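Local coordinates for uncharacterized protein Atu1656 (Agrobacterium tumefaciens, PDB 2OJH), which is of unknown function but belongs to the TolB family and folds as a six-bladed beta-propeller, a scaffold that in TolB serves protein-protein interaction, at residues L57-G62 with C86-G91. Sequence-based numbering, arbitrary orientation.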
# COMPACT_ATOMS: atom_id res chain seq x y z
N LEU A 57 8.78 -6.13 4.31
CA LEU A 57 9.36 -4.80 4.35
C LEU A 57 8.39 -3.82 5.03
O LEU A 57 7.24 -3.60 4.56
CB LEU A 57 9.75 -4.34 2.94
CG LEU A 57 10.54 -3.02 2.83
CD1 LEU A 57 11.98 -3.20 3.31
CD2 LEU A 57 10.49 -2.53 1.38
N LEU A 58 8.83 -3.28 6.16
CA LEU A 58 8.00 -2.38 6.99
C LEU A 58 8.69 -1.03 7.16
O LEU A 58 9.92 -0.92 7.09
CB LEU A 58 7.83 -2.96 8.40
CG LEU A 58 6.90 -4.13 8.78
CD1 LEU A 58 5.45 -3.76 8.95
CD2 LEU A 58 7.08 -5.39 7.90
N ASN A 59 7.91 0.01 7.46
CA ASN A 59 8.55 1.23 7.96
C ASN A 59 8.23 1.51 9.42
O ASN A 59 7.16 1.13 9.94
CB ASN A 59 8.21 2.46 7.09
CG ASN A 59 6.73 2.72 7.02
OD1 ASN A 59 6.00 1.99 6.37
ND2 ASN A 59 6.28 3.76 7.70
N SER A 60 9.15 2.22 10.05
CA SER A 60 8.96 2.68 11.41
C SER A 60 9.77 3.94 11.65
O SER A 60 11.01 3.95 11.50
CB SER A 60 9.36 1.58 12.40
OG SER A 60 9.20 2.03 13.74
N GLU A 61 9.06 5.00 12.03
CA GLU A 61 9.68 6.28 12.41
C GLU A 61 10.63 6.81 11.33
O GLU A 61 11.72 7.29 11.63
CB GLU A 61 10.40 6.15 13.77
CG GLU A 61 9.52 5.59 14.89
CD GLU A 61 8.43 6.56 15.34
OE1 GLU A 61 8.55 7.78 15.08
OE2 GLU A 61 7.43 6.10 15.97
N GLY A 62 10.19 6.69 10.08
CA GLY A 62 10.92 7.22 8.92
C GLY A 62 11.96 6.32 8.29
O GLY A 62 12.56 6.68 7.26
N CYS A 86 11.02 8.39 5.61
CA CYS A 86 10.14 7.60 4.76
C CYS A 86 8.75 7.46 5.38
O CYS A 86 8.60 7.34 6.62
CB CYS A 86 10.71 6.20 4.56
SG CYS A 86 12.18 6.23 3.59
N ASN A 87 7.72 7.47 4.55
CA ASN A 87 6.39 7.31 5.07
C ASN A 87 5.89 5.89 4.76
O ASN A 87 6.70 5.03 4.39
CB ASN A 87 5.46 8.43 4.55
CG ASN A 87 5.29 8.40 3.02
OD1 ASN A 87 5.26 7.33 2.41
ND2 ASN A 87 5.12 9.60 2.41
N ASN A 88 4.59 5.66 4.89
CA ASN A 88 4.02 4.30 4.78
C ASN A 88 3.80 3.76 3.37
O ASN A 88 3.20 2.70 3.22
CB ASN A 88 2.65 4.24 5.44
CG ASN A 88 2.72 4.37 6.93
OD1 ASN A 88 3.77 4.74 7.52
ND2 ASN A 88 1.59 4.07 7.58
N ASP A 89 4.28 4.49 2.36
CA ASP A 89 3.96 4.20 0.96
C ASP A 89 5.24 3.80 0.28
O ASP A 89 6.08 4.65 -0.04
CB ASP A 89 3.36 5.45 0.30
CG ASP A 89 2.14 5.98 1.02
OD1 ASP A 89 1.25 5.20 1.47
OD2 ASP A 89 2.01 7.23 1.09
N HIS A 90 5.41 2.50 0.06
CA HIS A 90 6.69 1.95 -0.40
C HIS A 90 6.42 0.58 -0.99
O HIS A 90 5.37 0.02 -0.79
CB HIS A 90 7.72 1.85 0.75
CG HIS A 90 7.19 1.23 2.02
ND1 HIS A 90 7.02 -0.13 2.17
CD2 HIS A 90 6.83 1.78 3.20
CE1 HIS A 90 6.54 -0.39 3.37
NE2 HIS A 90 6.43 0.76 4.02
N GLY A 91 7.36 0.00 -1.71
CA GLY A 91 7.05 -1.28 -2.32
C GLY A 91 8.30 -1.88 -2.88
O GLY A 91 9.38 -1.28 -2.77
O HOH W 1 7.75 6.02 8.85
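Asn59 bridges two neighbouring blades of the beta-propeller, its amide joining strand 55-60 to the loop that leads into strand 91-92, the first of the next. The case illustrates how one buried carboxamide can fix a loop with both ends. Its OD1 accepts from His90 NE2 at 2.7 Å and lies in the imidazole plane, with the amide turned 79° from the ring; the bond is bent, and NE2 sits out of the Asn59 carbonyl plane. ND2 donates to Asn88 OD1 at 2.7 Å, nearly in the plane of the Asn59 amide but arriving 39° out of the Asn88 carbonyl plane. With CG lodged between backbone N and carbonyl carbon (chi1 59°), the amide reaches the loop. A second ND2 bond, 2.9 Å long, runs to a water that also accepts from Gly62 N and donates to Cys86 O.

Further out, His90 ND1 is hydrogen-bonded to Asn48 OD1, and bonds at both nitrogens fix the ring's rotation; if the amides are oriented as modelled, the imidazole is probably doubly protonated. Asn88 ND2 bonds to Glu45 OE1 and Asn275 OD1, which helps hold Asn88 OD1 toward Asn59. An Asx turn, Asp89 N to Asn87 OD1, shapes the loop. At the far end Cys86 N donates to Gly62 O at 2.8 Å, and Gly62 CA lies 3.3 Å from Cys86 O in an almost straight CA-H...O contact.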